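Local coordinates for protein N-terminal acetyltransferase B complex subunit MDM20 (Candida albicans, PDB 5K04) that probably serves as the non-catalytic auxiliary subunit of the NatB complex, which acetylates the N-termini of proteins, at residues T663-K677 / S738-L750. Residues are numbered along the deposited sequence; the frame is centred on the assembly and turned at random.
Sequences TQNLTNLVEFIKIVK and SIEDCVVALLNSL
L750, the C-terminal residue, sends its side chain among L666, L669, V670 and I673 of helix 661-682. Its CD2 does most of the touching, 3.5 Å from both I673 CD1 and V670 CG2, while CD1 faces L666 CD1 more loosely. I673 and L669 meet this leucine at roughly right angles; F698 and F702 border the same apolar cluster. V670 CG1 rests 3.7 Å from S749 CB.

Four residues earlier, L746 points at the other helix and turns both methyls onto T667 OG1, the two side chains crossing at a slant. CG anti to the carbonyl carbon (chi1 -64°) and an extended chi2 bring CD1 to 3.3 Å from T667 OG1 and 3.9 Å from T663 CB. T663 CG2 abuts V743 CG2 at 3.6 Å.

Two hydroxyls turn back onto their own segment: T667 OG1 donates to T663 O (2.5 Å), on the opposite face of that carbonyl from T667 N, and S749 OG donates to A745 O. T663 OG1 bonds outward to N423. K674 lays CE 3.6 Å from S749 O.

No hydrogen bond joins the segments; the axes of helices 663-677 and 738-747 run roughly parallel at 24°, and mainly apolar contacts seat the C-terminus, with the S749 carbonyl at the border.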
# COMPACT_ATOMS: atom_id res chain seq x y z
N THR A 663 14.84 22.85 -8.69
CA THR A 663 15.78 21.80 -8.34
C THR A 663 15.38 20.45 -8.91
O THR A 663 16.25 19.61 -9.18
CB THR A 663 15.96 21.73 -6.82
OG1 THR A 663 14.69 21.70 -6.16
CG2 THR A 663 16.77 22.93 -6.34
N GLN A 664 14.08 20.23 -9.16
CA GLN A 664 13.67 19.02 -9.86
C GLN A 664 14.27 18.97 -11.27
O GLN A 664 14.88 17.96 -11.67
CB GLN A 664 12.14 18.96 -9.94
CG GLN A 664 11.43 18.57 -8.68
CD GLN A 664 9.95 18.34 -8.96
OE1 GLN A 664 9.18 19.29 -9.12
NE2 GLN A 664 9.55 17.07 -9.05
N ASN A 665 14.06 20.03 -12.06
CA ASN A 665 14.58 20.06 -13.43
C ASN A 665 16.11 20.06 -13.43
O ASN A 665 16.73 19.40 -14.26
CB ASN A 665 14.07 21.30 -14.16
CG ASN A 665 12.58 21.31 -14.34
OD1 ASN A 665 11.91 20.26 -14.35
ND2 ASN A 665 12.02 22.51 -14.50
N LEU A 666 16.72 20.83 -12.52
CA LEU A 666 18.17 20.92 -12.46
C LEU A 666 18.78 19.57 -12.11
O LEU A 666 19.80 19.17 -12.68
CB LEU A 666 18.56 22.00 -11.46
CG LEU A 666 19.90 22.73 -11.58
CD1 LEU A 666 20.18 23.11 -13.02
CD2 LEU A 666 19.86 23.96 -10.70
N THR A 667 18.13 18.84 -11.19
CA THR A 667 18.57 17.49 -10.85
C THR A 667 18.51 16.58 -12.07
O THR A 667 19.41 15.76 -12.29
CB THR A 667 17.70 16.93 -9.70
OG1 THR A 667 17.81 17.76 -8.54
CG2 THR A 667 18.13 15.55 -9.31
N ASN A 668 17.48 16.75 -12.90
CA ASN A 668 17.35 15.92 -14.09
C ASN A 668 18.36 16.32 -15.15
O ASN A 668 18.90 15.46 -15.86
CB ASN A 668 15.93 16.01 -14.65
CG ASN A 668 14.95 15.13 -13.88
OD1 ASN A 668 15.34 14.11 -13.29
ND2 ASN A 668 13.68 15.50 -13.91
N LEU A 669 18.64 17.62 -15.26
CA LEU A 669 19.72 18.07 -16.13
C LEU A 669 21.06 17.49 -15.70
O LEU A 669 21.85 17.05 -16.55
CB LEU A 669 19.80 19.60 -16.16
CG LEU A 669 20.91 20.10 -17.11
CD1 LEU A 669 20.63 19.63 -18.55
CD2 LEU A 669 21.08 21.60 -17.06
N VAL A 670 21.35 17.50 -14.39
CA VAL A 670 22.64 16.98 -13.91
C VAL A 670 22.77 15.51 -14.27
O VAL A 670 23.82 15.06 -14.75
CB VAL A 670 22.80 17.20 -12.39
CG1 VAL A 670 24.00 16.43 -11.87
CG2 VAL A 670 22.98 18.65 -12.06
N GLU A 671 21.69 14.74 -14.03
CA GLU A 671 21.69 13.31 -14.33
C GLU A 671 21.89 13.08 -15.82
O GLU A 671 22.65 12.19 -16.23
CB GLU A 671 20.38 12.69 -13.84
CG GLU A 671 20.13 11.24 -14.23
CD GLU A 671 18.73 10.74 -13.81
OE1 GLU A 671 17.75 11.50 -13.96
OE2 GLU A 671 18.62 9.58 -13.35
N PHE A 672 21.22 13.89 -16.65
CA PHE A 672 21.36 13.76 -18.10
C PHE A 672 22.80 13.99 -18.54
O PHE A 672 23.30 13.31 -19.44
CB PHE A 672 20.41 14.74 -18.80
CG PHE A 672 20.65 14.86 -20.28
CD1 PHE A 672 21.57 15.80 -20.78
CD2 PHE A 672 19.97 14.06 -21.18
CE1 PHE A 672 21.79 15.92 -22.14
CE2 PHE A 672 20.19 14.18 -22.55
CZ PHE A 672 21.10 15.11 -23.03
N ILE A 673 23.49 14.95 -17.92
CA ILE A 673 24.88 15.22 -18.30
C ILE A 673 25.79 14.10 -17.83
O ILE A 673 26.74 13.73 -18.53
CB ILE A 673 25.31 16.58 -17.73
CG1 ILE A 673 24.49 17.69 -18.36
CG2 ILE A 673 26.80 16.82 -17.99
CD1 ILE A 673 24.61 18.98 -17.62
N LYS A 674 25.51 13.53 -16.65
CA LYS A 674 26.28 12.37 -16.21
C LYS A 674 26.14 11.22 -17.20
O LYS A 674 27.12 10.52 -17.49
CB LYS A 674 25.81 11.92 -14.82
CG LYS A 674 26.01 12.93 -13.69
CD LYS A 674 27.47 13.23 -13.44
CE LYS A 674 27.63 14.13 -12.23
NZ LYS A 674 29.07 14.40 -11.95
N ILE A 675 24.93 11.02 -17.74
CA ILE A 675 24.69 9.95 -18.70
C ILE A 675 25.37 10.27 -20.04
O ILE A 675 25.93 9.38 -20.70
CB ILE A 675 23.17 9.73 -18.84
CG1 ILE A 675 22.62 9.17 -17.52
CG2 ILE A 675 22.81 8.81 -20.01
CD1 ILE A 675 21.10 9.13 -17.48
N VAL A 676 25.35 11.54 -20.46
CA VAL A 676 26.13 11.95 -21.62
C VAL A 676 27.59 11.53 -21.47
O VAL A 676 28.21 10.98 -22.39
CB VAL A 676 26.01 13.47 -21.85
CG1 VAL A 676 27.10 13.97 -22.79
CG2 VAL A 676 24.63 13.84 -22.39
N LYS A 677 28.16 11.78 -20.28
CA LYS A 677 29.57 11.45 -20.06
C LYS A 677 29.78 9.94 -20.02
O LYS A 677 30.78 9.44 -20.55
CB LYS A 677 30.06 12.10 -18.76
CG LYS A 677 30.09 13.62 -18.87
CD LYS A 677 30.53 14.31 -17.59
CE LYS A 677 30.64 15.81 -17.84
NZ LYS A 677 31.09 16.55 -16.63
N SER A 738 18.66 25.92 3.41
CA SER A 738 18.32 24.68 2.72
C SER A 738 18.29 24.88 1.21
O SER A 738 18.76 24.02 0.45
CB SER A 738 16.96 24.15 3.20
OG SER A 738 16.54 23.05 2.41
N ILE A 739 17.72 25.99 0.76
CA ILE A 739 17.73 26.30 -0.67
C ILE A 739 19.16 26.38 -1.16
O ILE A 739 19.51 25.81 -2.20
CB ILE A 739 16.96 27.61 -0.94
CG1 ILE A 739 15.45 27.38 -0.80
CG2 ILE A 739 17.31 28.18 -2.31
CD1 ILE A 739 14.68 28.68 -0.68
N GLU A 740 20.02 27.06 -0.40
CA GLU A 740 21.41 27.23 -0.79
C GLU A 740 22.11 25.88 -0.90
O GLU A 740 22.63 25.52 -1.96
CB GLU A 740 22.13 28.13 0.23
CG GLU A 740 23.64 28.29 -0.03
CD GLU A 740 24.24 29.53 0.62
OE1 GLU A 740 23.51 30.28 1.30
OE2 GLU A 740 25.44 29.76 0.45
N ASP A 741 22.12 25.12 0.19
CA ASP A 741 22.80 23.82 0.20
C ASP A 741 22.30 22.92 -0.93
O ASP A 741 23.11 22.30 -1.63
CB ASP A 741 22.59 23.15 1.56
CG ASP A 741 23.22 23.94 2.71
OD1 ASP A 741 24.22 24.65 2.48
OD2 ASP A 741 22.71 23.84 3.84
N CYS A 742 20.99 22.85 -1.14
CA CYS A 742 20.49 21.91 -2.14
C CYS A 742 20.80 22.39 -3.56
O CYS A 742 21.20 21.60 -4.42
CB CYS A 742 18.98 21.65 -1.93
SG CYS A 742 18.54 20.86 -0.38
N VAL A 743 20.69 23.70 -3.81
CA VAL A 743 20.94 24.23 -5.15
C VAL A 743 22.43 24.20 -5.49
O VAL A 743 22.81 23.87 -6.62
CB VAL A 743 20.37 25.65 -5.29
CG1 VAL A 743 20.88 26.31 -6.57
CG2 VAL A 743 18.86 25.62 -5.30
N VAL A 744 23.30 24.56 -4.54
CA VAL A 744 24.74 24.61 -4.79
C VAL A 744 25.30 23.21 -5.04
O VAL A 744 26.18 23.02 -5.88
CB VAL A 744 25.46 25.32 -3.62
CG1 VAL A 744 26.98 25.06 -3.65
CG2 VAL A 744 25.17 26.81 -3.66
N ALA A 745 24.79 22.21 -4.31
CA ALA A 745 25.19 20.83 -4.56
C ALA A 745 24.92 20.44 -6.01
O ALA A 745 25.74 19.76 -6.64
CB ALA A 745 24.45 19.91 -3.60
N LEU A 746 23.79 20.88 -6.56
CA LEU A 746 23.43 20.56 -7.95
C LEU A 746 24.34 21.30 -8.93
O LEU A 746 24.85 20.71 -9.89
CB LEU A 746 21.95 20.90 -8.20
CG LEU A 746 20.96 20.06 -7.38
CD1 LEU A 746 19.51 20.41 -7.67
CD2 LEU A 746 21.19 18.54 -7.61
N LEU A 747 24.54 22.61 -8.70
CA LEU A 747 25.37 23.43 -9.59
C LEU A 747 26.80 22.91 -9.68
O LEU A 747 27.39 22.89 -10.76
CB LEU A 747 25.37 24.87 -9.09
CG LEU A 747 24.05 25.61 -9.20
CD1 LEU A 747 24.12 26.91 -8.42
CD2 LEU A 747 23.75 25.90 -10.65
N ASN A 748 27.38 22.52 -8.54
CA ASN A 748 28.71 21.92 -8.51
C ASN A 748 28.74 20.54 -9.15
O ASN A 748 29.83 20.02 -9.42
CB ASN A 748 29.21 21.83 -7.07
CG ASN A 748 29.39 23.20 -6.42
OD1 ASN A 748 29.44 24.24 -7.10
ND2 ASN A 748 29.50 23.21 -5.10
N SER A 749 27.59 19.93 -9.37
CA SER A 749 27.51 18.63 -10.00
C SER A 749 27.35 18.73 -11.52
O SER A 749 27.52 17.72 -12.21
CB SER A 749 26.35 17.83 -9.40
OG SER A 749 26.71 17.30 -8.14
N LEU A 750 27.00 19.91 -12.03
CA LEU A 750 27.08 20.18 -13.46
C LEU A 750 28.55 20.36 -13.83
O LEU A 750 28.96 20.00 -14.93
CB LEU A 750 26.27 21.43 -13.83
CG LEU A 750 24.76 21.52 -13.61
CD1 LEU A 750 24.30 22.98 -13.61
CD2 LEU A 750 24.02 20.78 -14.69